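Local coordinates for protein arginine decarboxylase (PDB 3NZP) that probably catalyses the pyridoxal-phosphate-dependent decarboxylation of arginine to agmatine, an early step of polyamine and spermidine biosynthesis, at residues Asp7-Glu12 with Tyr279-Asn284; Gly19-Asn24 with Met463-Leu468; Ile32-Glu37 with Leu47-Pro52. All coordinates share one frame; numbering follows the deposited sequence.

Interaction 1 of 3, residues Asp7-Glu12 with Tyr279-Asn284; sequences DIWGNE and YSQFKN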
ATOM      1  N   ASP B   7      24.419   8.262  13.295  1.00 60.05           N
ATOM      2  CA  ASP B   7      24.419   8.346  14.746  1.00 61.97           C
ATOM      3  C   ASP B   7      23.037   8.610  15.320  1.00 58.66           C
ATOM      4  O   ASP B   7      22.759   8.265  16.469  1.00 61.62           O
ATOM      5  CB  ASP B   7      25.399   9.424  15.203  1.00 72.70           C
ATOM      6  CG  ASP B   7      26.828   8.895  15.341  1.00 80.80           C
ATOM      7  OD1 ASP B   7      27.743   9.721  15.548  1.00 87.45           O
ATOM      8  OD2 ASP B   7      27.033   7.661  15.254  1.00 70.05           O
ATOM      9  N   ILE B   8      22.169   9.208  14.512  1.00 55.08           N
ATOM     10  CA  ILE B   8      20.812   9.509  14.945  1.00 47.00           C
ATOM     11  C   ILE B   8      19.932   8.257  14.905  1.00 52.73           C
ATOM     12  O   ILE B   8      19.501   7.749  15.943  1.00 50.33           O
ATOM     13  CB  ILE B   8      20.190  10.571  14.050  1.00 43.83           C
ATOM     14  CG1 ILE B   8      21.091  11.803  14.010  1.00 39.96           C
ATOM     15  CG2 ILE B   8      18.813  10.923  14.547  1.00 41.24           C
ATOM     16  CD1 ILE B   8      20.585  12.898  13.080  1.00 44.23           C
ATOM     17  N   TRP B   9      19.679   7.760  13.698  1.00 53.42           N
ATOM     18  CA  TRP B   9      18.845   6.577  13.507  1.00 51.71           C
ATOM     19  C   TRP B   9      19.623   5.286  13.704  1.00 50.15           C
ATOM     20  O   TRP B   9      19.046   4.246  14.017  1.00 44.97           O
ATOM     21  CB  TRP B   9      18.247   6.557  12.096  1.00 53.24           C
ATOM     22  CG  TRP B   9      19.277   6.446  11.013  1.00 46.88           C
ATOM     23  CD1 TRP B   9      19.866   7.473  10.340  1.00 44.60           C
ATOM     24  CD2 TRP B   9      19.908   5.241  10.544  1.00 42.37           C
ATOM     25  NE1 TRP B   9      20.828   6.990   9.487  1.00 45.19           N
ATOM     26  CE2 TRP B   9      20.878   5.628   9.591  1.00 39.19           C
ATOM     27  CE3 TRP B   9      19.753   3.883  10.841  1.00 39.85           C
ATOM     28  CZ2 TRP B   9      21.692   4.699   8.931  1.00 39.21           C
ATOM     29  CZ3 TRP B   9      20.568   2.955  10.181  1.00 43.31           C
ATOM     30  CH2 TRP B   9      21.524   3.372   9.239  1.00 40.54           C
ATOM     31  N   GLY B  10      20.932   5.359  13.515  1.00 52.52           N
ATOM     32  CA  GLY B  10      21.756   4.177  13.636  1.00 61.19           C
ATOM     33  C   GLY B  10      22.071   3.641  15.013  1.00 66.58           C
ATOM     34  O   GLY B  10      22.301   2.441  15.159  1.00 72.49           O
ATOM     35  N   ASN B  11      22.078   4.490  16.034  1.00 70.09           N
ATOM     36  CA  ASN B  11      22.424   4.011  17.378  1.00 72.66           C
ATOM     37  C   ASN B  11      23.742   3.280  17.316  1.00 72.93           C
ATOM     38  O   ASN B  11      24.466   3.369  16.325  1.00 82.91           O
ATOM     39  CB  ASN B  11      21.368   3.061  17.913  1.00 68.17           C
ATOM     40  CG  ASN B  11      20.416   3.749  18.846  1.00 86.16           C
ATOM     41  OD1 ASN B  11      19.829   4.780  18.503  1.00 94.75           O
ATOM     42  ND2 ASN B  11      20.255   3.194  20.042  1.00 86.00           N
ATOM     43  N   GLU B  12      24.075   2.536  18.355  1.00 69.32           N
ATOM     44  CA  GLU B  12      25.338   1.828  18.286  1.00 73.53           C
ATOM     45  C   GLU B  12      25.183   0.463  17.626  1.00 73.58           C
ATOM     46  O   GLU B  12      25.868  -0.494  17.993  1.00 78.18           O
ATOM     47  CB  GLU B  12      25.958   1.678  19.685  1.00 88.03           C
ATOM     48  CG  GLU B  12      26.565   2.966  20.248  1.00 92.83           C
ATOM     49  CD  GLU B  12      25.554   3.789  21.041  1.00 99.11           C
ATOM     50  OE1 GLU B  12      25.485   5.034  20.829  1.00 98.45           O
ATOM     51  OE2 GLU B  12      24.832   3.185  21.883  1.00 97.23           O
ATOM     52  N   TYR B 279      13.697   7.395  12.969  1.00 39.30           N
ATOM     53  CA  TYR B 279      13.925   7.224  11.532  1.00 40.36           C
ATOM     54  C   TYR B 279      14.709   8.381  10.920  1.00 41.69           C
ATOM     55  O   TYR B 279      15.288   8.264   9.837  1.00 44.89           O
ATOM     56  CB  TYR B 279      12.575   7.093  10.817  1.00 34.04           C
ATOM     57  CG  TYR B 279      11.871   5.763  11.027  1.00 41.29           C
ATOM     58  CD1 TYR B 279      12.243   4.642  10.293  1.00 41.66           C
ATOM     59  CD2 TYR B 279      10.821   5.631  11.936  1.00 42.59           C
ATOM     60  CE1 TYR B 279      11.588   3.423  10.449  1.00 42.27           C
ATOM     61  CE2 TYR B 279      10.152   4.409  12.104  1.00 39.84           C
ATOM     62  CZ  TYR B 279      10.545   3.313  11.352  1.00 43.32           C
ATOM     63  OH  TYR B 279       9.899   2.091  11.479  1.00 48.42           O
ATOM     64  N   SER B 280      14.707   9.503  11.622  1.00 46.33           N
ATOM     65  CA  SER B 280      15.400  10.691  11.168  1.00 43.35           C
ATOM     66  C   SER B 280      16.898  10.490  11.005  1.00 46.59           C
ATOM     67  O   SER B 280      17.550   9.934  11.884  1.00 47.95           O
ATOM     68  CB  SER B 280      15.169  11.819  12.146  1.00 41.38           C
ATOM     69  OG  SER B 280      16.105  12.841  11.897  1.00 53.15           O
ATOM     70  N   GLN B 281      17.436  10.955   9.876  1.00 57.02           N
ATOM     71  CA  GLN B 281      18.876  10.855   9.588  1.00 59.97           C
ATOM     72  C   GLN B 281      19.440  12.250   9.320  1.00 61.91           C
ATOM     73  O   GLN B 281      20.542  12.399   8.786  1.00 58.26           O
ATOM     74  CB  GLN B 281      19.142   9.956   8.374  1.00 54.01           C
ATOM     75  CG  GLN B 281      18.717  10.544   7.031  1.00 55.12           C
ATOM     76  CD  GLN B 281      19.086   9.650   5.847  1.00 52.04           C
ATOM     77  OE1 GLN B 281      20.220   9.188   5.736  1.00 47.67           O
ATOM     78  NE2 GLN B 281      18.127   9.413   4.954  1.00 43.83           N
ATOM     79  N   PHE B 282      18.666  13.265   9.697  1.00 67.76           N
ATOM     80  CA  PHE B 282      19.054  14.657   9.520  1.00 70.73           C
ATOM     81  C   PHE B 282      19.041  15.392  10.855  1.00 77.62           C
ATOM     82  O   PHE B 282      18.071  15.323  11.617  1.00 80.04           O
ATOM     83  CB  PHE B 282      18.112  15.342   8.531  1.00 70.83           C
ATOM     84  CG  PHE B 282      18.214  14.804   7.136  1.00 75.06           C
ATOM     85  CD1 PHE B 282      19.318  15.095   6.345  1.00 74.78           C
ATOM     86  CD2 PHE B 282      17.226  13.973   6.624  1.00 81.00           C
ATOM     87  CE1 PHE B 282      19.441  14.566   5.061  1.00 76.01           C
ATOM     88  CE2 PHE B 282      17.339  13.439   5.339  1.00 83.03           C
ATOM     89  CZ  PHE B 282      18.451  13.736   4.560  1.00 77.11           C
ATOM     90  N   LYS B 283      20.138  16.091  11.124  1.00 83.38           N
ATOM     91  CA  LYS B 283      20.315  16.850  12.351  1.00 87.63           C
ATOM     92  C   LYS B 283      19.133  17.789  12.592  1.00 88.54           C
ATOM     93  O   LYS B 283      18.664  18.469  11.676  1.00 91.18           O
ATOM     94  CB  LYS B 283      21.624  17.650  12.272  1.00 92.64           C
ATOM     95  CG  LYS B 283      22.050  18.316  13.580  1.00101.80           C
ATOM     96  CD  LYS B 283      23.415  19.006  13.467  1.00 98.32           C
ATOM     97  CE  LYS B 283      23.396  20.200  12.509  1.00 98.23           C
ATOM     98  NZ  LYS B 283      22.480  21.292  12.942  1.00 93.50           N
ATOM     99  N   ASN B 284      18.658  17.815  13.832  1.00 84.51           N
ATOM    100  CA  ASN B 284      17.536  18.659  14.212  1.00 85.87           C
ATOM    101  C   ASN B 284      16.260  18.287  13.470  1.00 83.81           C
ATOM    102  O   ASN B 284      15.677  19.107  12.762  1.00 82.82           O
ATOM    103  CB  ASN B 284      17.861  20.144  13.978  1.00 89.35           C
ATOM    104  CG  ASN B 284      18.916  20.678  14.945  1.00 95.85           C
ATOM    105  OD1 ASN B 284      20.101  20.350  14.841  1.00 94.13           O
ATOM    106  ND2 ASN B 284      18.481  21.501  15.900  1.00 93.40           N
TER

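Interaction 2 of 3, residues Gly19-Asn24 with Met463-Leu468; sequences GKVCIN and MPLDRL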
ATOM      1  N   GLY B  19      35.564   3.155   5.348  1.00 70.34           N
ATOM      2  CA  GLY B  19      34.769   3.815   4.330  1.00 71.11           C
ATOM      3  C   GLY B  19      33.533   3.010   3.956  1.00 68.27           C
ATOM      4  O   GLY B  19      32.917   3.259   2.926  1.00 65.88           O
ATOM      5  N   LYS B  20      33.168   2.045   4.793  1.00 63.72           N
ATOM      6  CA  LYS B  20      32.006   1.218   4.522  1.00 62.16           C
ATOM      7  C   LYS B  20      31.204   0.935   5.792  1.00 65.26           C
ATOM      8  O   LYS B  20      31.774   0.709   6.859  1.00 65.50           O
ATOM      9  CB  LYS B  20      32.447  -0.096   3.880  1.00 59.67           C
ATOM     10  CG  LYS B  20      33.617  -0.746   4.588  1.00 66.32           C
ATOM     11  CD  LYS B  20      34.014  -2.065   3.943  1.00 71.30           C
ATOM     12  CE  LYS B  20      34.528  -1.892   2.525  1.00 67.40           C
ATOM     13  NZ  LYS B  20      34.970  -3.214   1.985  1.00 70.56           N
ATOM     14  N   VAL B  21      29.880   0.950   5.676  1.00 64.12           N
ATOM     15  CA  VAL B  21      29.018   0.686   6.822  1.00 60.78           C
ATOM     16  C   VAL B  21      29.039  -0.812   7.187  1.00 58.05           C
ATOM     17  O   VAL B  21      29.002  -1.678   6.307  1.00 53.65           O
ATOM     18  CB  VAL B  21      27.565   1.159   6.520  1.00 56.59           C
ATOM     19  CG1 VAL B  21      27.083   0.542   5.232  1.00 60.81           C
ATOM     20  CG2 VAL B  21      26.634   0.787   7.665  1.00 52.16           C
ATOM     21  N   CYS B  22      29.122  -1.093   8.492  1.00 60.99           N
ATOM     22  CA  CYS B  22      29.156  -2.464   9.028  1.00 60.44           C
ATOM     23  C   CYS B  22      28.231  -2.638  10.225  1.00 59.10           C
ATOM     24  O   CYS B  22      27.663  -1.676  10.752  1.00 61.33           O
ATOM     25  CB  CYS B  22      30.553  -2.839   9.522  1.00 59.29           C
ATOM     26  SG  CYS B  22      31.900  -2.054   8.676  1.00 61.06           S
ATOM     27  N   ILE B  23      28.120  -3.884  10.666  1.00 53.03           N
ATOM     28  CA  ILE B  23      27.302  -4.220  11.815  1.00 51.92           C
ATOM     29  C   ILE B  23      28.220  -4.119  13.028  1.00 55.98           C
ATOM     30  O   ILE B  23      29.182  -4.874  13.154  1.00 60.99           O
ATOM     31  CB  ILE B  23      26.762  -5.654  11.706  1.00 44.51           C
ATOM     32  CG1 ILE B  23      25.942  -5.816  10.420  1.00 40.02           C
ATOM     33  CG2 ILE B  23      25.971  -5.989  12.944  1.00 44.91           C
ATOM     34  CD1 ILE B  23      24.828  -4.801  10.228  1.00 32.69           C
ATOM     35  N   ASN B  24      27.945  -3.174  13.913  1.00 56.54           N
ATOM     36  CA  ASN B  24      28.791  -3.010  15.078  1.00 54.15           C
ATOM     37  C   ASN B  24      28.569  -4.139  16.074  1.00 51.93           C
ATOM     38  O   ASN B  24      27.898  -3.952  17.085  1.00 60.16           O
ATOM     39  CB  ASN B  24      28.508  -1.666  15.748  1.00 55.18           C
ATOM     40  CG  ASN B  24      29.634  -1.234  16.649  1.00 61.13           C
ATOM     41  OD1 ASN B  24      29.881  -1.840  17.687  1.00 62.68           O
ATOM     42  ND2 ASN B  24      30.348  -0.189  16.240  1.00 69.91           N
HETATM   43  N   MSE B 463      21.758   5.393   2.815  1.00 34.13           N
HETATM   44  CA  MSE B 463      23.188   5.693   2.719  1.00 46.48           C
HETATM   45  C   MSE B 463      23.919   4.612   1.928  1.00 49.62           C
HETATM   46  O   MSE B 463      23.543   3.439   1.985  1.00 56.03           O
HETATM   47  CB  MSE B 463      23.825   5.783   4.101  1.00 50.69           C
HETATM   48  CG  MSE B 463      23.973   4.438   4.770  1.00 54.95           C
HETATM   49 SE   MSE B 463      24.878   4.569   6.460  1.00 78.94          SE
HETATM   50  CE  MSE B 463      26.658   4.957   5.816  1.00 79.53           C
ATOM     51  N   PRO B 464      24.971   4.988   1.186  1.00 43.52           N
ATOM     52  CA  PRO B 464      25.735   4.026   0.392  1.00 40.40           C
ATOM     53  C   PRO B 464      26.387   2.993   1.292  1.00 41.64           C
ATOM     54  O   PRO B 464      26.639   3.264   2.463  1.00 45.17           O
ATOM     55  CB  PRO B 464      26.769   4.895  -0.296  1.00 49.67           C
ATOM     56  CG  PRO B 464      26.078   6.214  -0.398  1.00 49.77           C
ATOM     57  CD  PRO B 464      25.457   6.352   0.949  1.00 40.00           C
ATOM     58  N   LEU B 465      26.676   1.819   0.749  1.00 34.36           N
ATOM     59  CA  LEU B 465      27.292   0.778   1.552  1.00 39.61           C
ATOM     60  C   LEU B 465      28.790   0.935   1.743  1.00 42.43           C
ATOM     61  O   LEU B 465      29.370   0.361   2.667  1.00 41.16           O
ATOM     62  CB  LEU B 465      27.005  -0.592   0.953  1.00 40.25           C
ATOM     63  CG  LEU B 465      25.724  -1.253   1.470  1.00 42.83           C
ATOM     64  CD1 LEU B 465      24.529  -0.372   1.153  1.00 42.89           C
ATOM     65  CD2 LEU B 465      25.579  -2.630   0.834  1.00 43.94           C
ATOM     66  N   ASP B 466      29.412   1.712   0.868  1.00 45.70           N
ATOM     67  CA  ASP B 466      30.847   1.926   0.929  1.00 46.02           C
ATOM     68  C   ASP B 466      31.181   3.291   0.352  1.00 48.13           C
ATOM     69  O   ASP B 466      30.289   4.078   0.019  1.00 46.59           O
ATOM     70  CB  ASP B 466      31.566   0.840   0.128  1.00 40.70           C
ATOM     71  CG  ASP B 466      31.338   0.971  -1.372  1.00 53.47           C
ATOM     72  OD1 ASP B 466      31.861   0.128  -2.139  1.00 58.05           O
ATOM     73  OD2 ASP B 466      30.635   1.920  -1.797  1.00 59.64           O
ATOM     74  N   ARG B 467      32.477   3.556   0.224  1.00 55.34           N
ATOM     75  CA  ARG B 467      32.968   4.818  -0.311  1.00 59.46           C
ATOM     76  C   ARG B 467      32.603   5.962   0.644  1.00 59.47           C
ATOM     77  O   ARG B 467      32.453   7.112   0.232  1.00 57.21           O
ATOM     78  CB  ARG B 467      32.360   5.058  -1.691  1.00 58.28           C
ATOM     79  CG  ARG B 467      33.310   5.699  -2.676  1.00 70.75           C
ATOM     80  CD  ARG B 467      32.615   5.945  -3.996  1.00 84.19           C
ATOM     81  NE  ARG B 467      32.146   4.691  -4.580  1.00 94.05           N
ATOM     82  CZ  ARG B 467      32.801   4.001  -5.506  1.00 96.79           C
ATOM     83  NH1 ARG B 467      32.285   2.863  -5.966  1.00 93.97           N
ATOM     84  NH2 ARG B 467      33.957   4.462  -5.982  1.00 92.95           N
ATOM     85  N   LEU B 468      32.481   5.629   1.927  1.00 63.58           N
ATOM     86  CA  LEU B 468      32.122   6.592   2.970  1.00 67.67           C
ATOM     87  C   LEU B 468      33.288   7.451   3.429  1.00 74.86           C
ATOM     88  O   LEU B 468      33.086   8.534   3.990  1.00 81.47           O
ATOM     89  CB  LEU B 468      31.525   5.852   4.169  1.00 60.68           C
ATOM     90  CG  LEU B 468      30.186   5.179   3.858  1.00 55.30           C
ATOM     91  CD1 LEU B 468      29.812   4.195   4.968  1.00 55.48           C
ATOM     92  CD2 LEU B 468      29.125   6.263   3.679  1.00 47.82           C
TER

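Interaction 3 of 3, residues Ile32-Glu37 with Leu47-Pro52; sequences IDIVKE and LLLRFP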
ATOM      1  N   ILE B  32      28.545  -4.309   2.675  1.00 52.81           N
ATOM      2  CA  ILE B  32      29.004  -4.385   1.293  1.00 49.67           C
ATOM      3  C   ILE B  32      29.721  -5.702   1.011  1.00 47.67           C
ATOM      4  O   ILE B  32      29.703  -6.189  -0.115  1.00 48.91           O
ATOM      5  CB  ILE B  32      29.970  -3.236   0.968  1.00 47.74           C
ATOM      6  CG1 ILE B  32      30.336  -3.259  -0.513  1.00 40.42           C
ATOM      7  CG2 ILE B  32      31.214  -3.358   1.825  1.00 60.33           C
ATOM      8  CD1 ILE B  32      29.245  -2.761  -1.404  1.00 36.38           C
ATOM      9  N   ASP B  33      30.363  -6.266   2.031  1.00 51.20           N
ATOM     10  CA  ASP B  33      31.084  -7.534   1.883  1.00 55.94           C
ATOM     11  C   ASP B  33      30.105  -8.691   1.785  1.00 54.23           C
ATOM     12  O   ASP B  33      30.256  -9.587   0.951  1.00 56.72           O
ATOM     13  CB  ASP B  33      32.004  -7.794   3.082  1.00 60.01           C
ATOM     14  CG  ASP B  33      33.284  -6.970   3.047  1.00 60.42           C
ATOM     15  OD1 ASP B  33      34.043  -7.048   4.040  1.00 59.64           O
ATOM     16  OD2 ASP B  33      33.536  -6.263   2.044  1.00 60.09           O
ATOM     17  N   ILE B  34      29.110  -8.680   2.664  1.00 55.69           N
ATOM     18  CA  ILE B  34      28.102  -9.729   2.680  1.00 50.50           C
ATOM     19  C   ILE B  34      27.373  -9.709   1.347  1.00 48.45           C
ATOM     20  O   ILE B  34      27.107 -10.759   0.762  1.00 49.71           O
ATOM     21  CB  ILE B  34      27.103  -9.516   3.834  1.00 47.14           C
ATOM     22  CG1 ILE B  34      27.858  -9.466   5.163  1.00 44.21           C
ATOM     23  CG2 ILE B  34      26.104 -10.654   3.876  1.00 44.37           C
ATOM     24  CD1 ILE B  34      27.014  -9.027   6.322  1.00 43.60           C
ATOM     25  N   VAL B  35      27.065  -8.510   0.855  1.00 49.71           N
ATOM     26  CA  VAL B  35      26.370  -8.388  -0.425  1.00 51.79           C
ATOM     27  C   VAL B  35      27.192  -9.047  -1.522  1.00 53.93           C
ATOM     28  O   VAL B  35      26.710  -9.959  -2.201  1.00 52.68           O
ATOM     29  CB  VAL B  35      26.115  -6.913  -0.808  1.00 48.72           C
ATOM     30  CG1 VAL B  35      25.468  -6.842  -2.183  1.00 48.20           C
ATOM     31  CG2 VAL B  35      25.218  -6.268   0.216  1.00 51.41           C
ATOM     32  N   LYS B  36      28.430  -8.582  -1.684  1.00 55.11           N
ATOM     33  CA  LYS B  36      29.331  -9.119  -2.701  1.00 49.64           C
ATOM     34  C   LYS B  36      29.347 -10.646  -2.708  1.00 51.90           C
ATOM     35  O   LYS B  36      29.215 -11.270  -3.765  1.00 51.93           O
ATOM     36  CB  LYS B  36      30.749  -8.598  -2.488  1.00 49.05           C
ATOM     37  CG  LYS B  36      31.000  -7.204  -3.017  1.00 58.95           C
ATOM     38  CD  LYS B  36      32.476  -6.849  -2.850  1.00 72.04           C
ATOM     39  CE  LYS B  36      32.879  -5.607  -3.644  1.00 75.86           C
ATOM     40  NZ  LYS B  36      32.196  -4.359  -3.199  1.00 82.93           N
ATOM     41  N   GLU B  37      29.504 -11.243  -1.529  1.00 47.63           N
ATOM     42  CA  GLU B  37      29.542 -12.697  -1.412  1.00 42.99           C
ATOM     43  C   GLU B  37      28.273 -13.306  -1.991  1.00 45.28           C
ATOM     44  O   GLU B  37      28.331 -14.245  -2.789  1.00 48.15           O
ATOM     45  CB  GLU B  37      29.685 -13.121   0.047  1.00 41.19           C
ATOM     46  CG  GLU B  37      30.046 -14.589   0.181  1.00 53.10           C
ATOM     47  CD  GLU B  37      29.936 -15.115   1.603  1.00 54.50           C
ATOM     48  OE1 GLU B  37      30.395 -14.431   2.543  1.00 52.31           O
ATOM     49  OE2 GLU B  37      29.396 -16.229   1.773  1.00 55.85           O
ATOM     50  N   LEU B  47      18.364  -7.198  -2.616  1.00 28.45           N
ATOM     51  CA  LEU B  47      18.262  -8.203  -1.578  1.00 33.31           C
ATOM     52  C   LEU B  47      17.968  -7.611  -0.220  1.00 37.02           C
ATOM     53  O   LEU B  47      18.437  -6.531   0.129  1.00 41.68           O
ATOM     54  CB  LEU B  47      19.510  -9.080  -1.502  1.00 32.80           C
ATOM     55  CG  LEU B  47      20.872  -8.440  -1.715  1.00 54.57           C
ATOM     56  CD1 LEU B  47      21.925  -9.258  -0.993  1.00 56.68           C
ATOM     57  CD2 LEU B  47      21.187  -8.375  -3.220  1.00 67.89           C
ATOM     58  N   LEU B  48      17.145  -8.331   0.533  1.00 34.56           N
ATOM     59  CA  LEU B  48      16.776  -7.923   1.871  1.00 27.95           C
ATOM     60  C   LEU B  48      17.599  -8.767   2.843  1.00 32.83           C
ATOM     61  O   LEU B  48      17.543  -9.991   2.797  1.00 34.40           O
ATOM     62  CB  LEU B  48      15.297  -8.170   2.102  1.00 23.02           C
ATOM     63  CG  LEU B  48      14.843  -7.842   3.526  1.00 22.00           C
ATOM     64  CD1 LEU B  48      14.977  -6.349   3.744  1.00 15.89           C
ATOM     65  CD2 LEU B  48      13.401  -8.294   3.752  1.00 17.92           C
ATOM     66  N   LEU B  49      18.374  -8.118   3.708  1.00 39.07           N
ATOM     67  CA  LEU B  49      19.187  -8.843   4.679  1.00 36.11           C
ATOM     68  C   LEU B  49      18.593  -8.738   6.075  1.00 36.87           C
ATOM     69  O   LEU B  49      18.145  -7.667   6.483  1.00 38.10           O
ATOM     70  CB  LEU B  49      20.612  -8.302   4.707  1.00 32.75           C
ATOM     71  CG  LEU B  49      21.321  -8.383   3.356  1.00 31.95           C
ATOM     72  CD1 LEU B  49      22.758  -7.892   3.471  1.00 33.82           C
ATOM     73  CD2 LEU B  49      21.286  -9.818   2.889  1.00 34.24           C
ATOM     74  N   ARG B  50      18.577  -9.856   6.796  1.00 32.86           N
ATOM     75  CA  ARG B  50      18.064  -9.882   8.157  1.00 32.71           C
ATOM     76  C   ARG B  50      19.219 -10.206   9.096  1.00 36.44           C
ATOM     77  O   ARG B  50      19.966 -11.170   8.880  1.00 36.43           O
ATOM     78  CB  ARG B  50      16.982 -10.946   8.322  1.00 24.69           C
ATOM     79  CG  ARG B  50      15.678 -10.667   7.634  1.00 27.11           C
ATOM     80  CD  ARG B  50      14.654 -11.746   7.999  1.00 34.72           C
ATOM     81  NE  ARG B  50      13.632 -11.919   6.962  1.00 39.26           N
ATOM     82  CZ  ARG B  50      12.744 -10.991   6.610  1.00 39.60           C
ATOM     83  NH1 ARG B  50      12.741  -9.808   7.216  1.00 31.92           N
ATOM     84  NH2 ARG B  50      11.873 -11.247   5.642  1.00 35.66           N
ATOM     85  N   PHE B  51      19.357  -9.401  10.142  1.00 32.86           N
ATOM     86  CA  PHE B  51      20.412  -9.593  11.125  1.00 29.76           C
ATOM     87  C   PHE B  51      19.808  -9.953  12.480  1.00 30.15           C
ATOM     88  O   PHE B  51      19.473  -9.074  13.281  1.00 32.71           O
ATOM     89  CB  PHE B  51      21.242  -8.316  11.239  1.00 27.33           C
ATOM     90  CG  PHE B  51      22.032  -8.004  10.008  1.00 32.21           C
ATOM     91  CD1 PHE B  51      23.217  -8.686   9.738  1.00 28.08           C
ATOM     92  CD2 PHE B  51      21.598  -7.024   9.118  1.00 35.09           C
ATOM     93  CE1 PHE B  51      23.960  -8.397   8.607  1.00 29.37           C
ATOM     94  CE2 PHE B  51      22.333  -6.724   7.975  1.00 34.60           C
ATOM     95  CZ  PHE B  51      23.523  -7.413   7.719  1.00 38.77           C
ATOM     96  N   PRO B  52      19.663 -11.256  12.755  1.00 27.42           N
ATOM     97  CA  PRO B  52      19.096 -11.717  14.018  1.00 31.60           C
ATOM     98  C   PRO B  52      19.712 -11.016  15.222  1.00 39.40           C
ATOM     99  O   PRO B  52      19.013 -10.690  16.179  1.00 47.49           O
ATOM    100  CB  PRO B  52      19.397 -13.208  14.012  1.00 27.20           C
ATOM    101  CG  PRO B  52      19.397 -13.543  12.570  1.00 25.64           C
ATOM    102  CD  PRO B  52      20.147 -12.393  11.964  1.00 31.69           C
TER

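Interaction 1 of 3, residues Asp7-Glu12 with Tyr279-Asn284
Ile8 and Trp9 lie against the 279-284 loop, mostly on its backbone, and no hydrogen bond crosses between the two loops. The close part is formed by these two residues, which the loop covers far more than any others of Asp7-Glu12; the backbones come nearest at Trp9 and Tyr279, with the CA atoms 5.3 Å apart. Atom CD1 of the Trp9 indole lies next to Gln281 CB; the two side chains run side by side in the same direction. With Trp9 CG set between its own backbone N and carbonyl carbon (chi1 64°), the indole lies beside Gln281, and Ser280 O comes up to the ring edge, near the ring plane. The same carbonyl oxygen also borders Ile8 CG2, so it sits among carbon atoms of both residues. Ile8 then reaches along the loop with its other branch, CD1 lying 3.7 Å from Phe282 C. Beyond this point the contact loosens: the Lys283 chain leads away to the exposed side, where its NZ bonds Asn284 OD1 at 3.2 Å. Trp9 NE1 is used elsewhere, by Tyr4 O, and its ring also meets Phe514 and Pro461. The Tyr279 side chain turns from Asp7-Glu12 toward the cofactor region, its hydroxyl hydrogen-bonded to Arg323, a pyridoxal-phosphate-binding residue. The contact thus joins the N-terminal loop before strand 14-16 to the barrel loop between strand 268-272 and helix 292-309.

Interaction 2 of 3, residues Gly19-Asn24 with Met463-Leu468
Gly19 O accepts a hydrogen bond from Leu468 N at 2.6 Å, and Val21 N gives one to Leu465 O at 3.1 Å, so the start of strand 21-23 is tied by backbone to the turn that follows strand 462-464. Between the two bonds Lys20 and Asp466 are nearest, CA to CA 3.8 Å. Leu468 lies over this junction, its CD1 packed against the backbone of Lys20 and Val21. Val21 faces a small apolar group: its CB is 4.0 Å from the selenomethionine methyl CE of Met463 and 4.1 Å from Leu468 CD1. The bend of Met463 at chi3 (-71°) turns that methyl to Val21. CG1 of Val21 reaches Leu465 CG at 4.4 Å. The Arg467 guanidinium turns away to a salt bridge with Glu507, and the end of Lys20 leads to a long, weak ion pair with Asp33. Strand 21-23 pairs antiparallel with strand 14-16, and the contact fastens this two-stranded N-terminal hairpin to an edge of the mixed beta domain that, in this decarboxylase fold, accompanies the cofactor-binding barrel.

Interaction 3 of 3, residues Ile32-Glu37 with Leu47-Pro52
Ile34 and Val35, on one face of helix 31-40, pack on Leu47, Leu49 and Phe51 in a helix-on-sheet layer of the beta domain. The contact is wholly apolar, with no hydrogen bond across it. Leu49 stands in the middle: its CD1 is 4.4 Å from Ile34 CG2 and equally far from Val35 CG2, so one methyl touches both helix residues. Val35 sends its other branch toward the start of the strand, CG1 lying 4.5 Å from Leu47 CD1. Leu47 and Leu49 are two residues apart in strand 47-50 and both turn to the helix, while Leu48 and Arg50 between and after them lie on the other face of the sheet. The axes of the two short segments approach to 10.8 Å at an angle of 124° between their chain directions, so the helix runs aslant over the strand.

Around these lie the neighbouring strands. Strand 47-50 is bonded through its backbone to strand 330-341 on one flank and strand 534-540 on the other. Ile333 touches both Val35 and Leu49, and Ile538 both Ile34 and Phe51, which widens the apolar layer over the neighbouring strands. On the far face Arg50 makes salt bridges with Glu521 and Glu535. The last member of the first shell, Phe51, in the N-cap position of helix 52-72, has CG anti to its carbonyl carbon (chi1 -67°), and its ring reaches back to helix 31-40 from the opposite direction to Ile34. There the methyl CD1 of Ile34 meets the ring edge in plane, 3.9 Å from Phe51 CE1.

In the fold
Interactions 2 and 3 are neighbours, their centres about 12 Å apart; Val35 CG2 meets Leu465 CD2 at 3.7 Å, and Ile23 touches the Phe51 ring. A long, weak ion pair between Lys20 and Asp33 also links them. Interaction 1 lies about 15 Å from interaction 2, centre to centre, and meets it where the Trp9 ring packs on the selenium of Met463; it does not touch interaction 3. Along the chain, interaction 3 is a short local pairing nested within the long loops closed by the other two, whose segments alternate. Together they attach the N-terminal loop, hairpin and helix 31-40 to the mixed sheet that includes strand 47-50, and through 279-284 to the barrel.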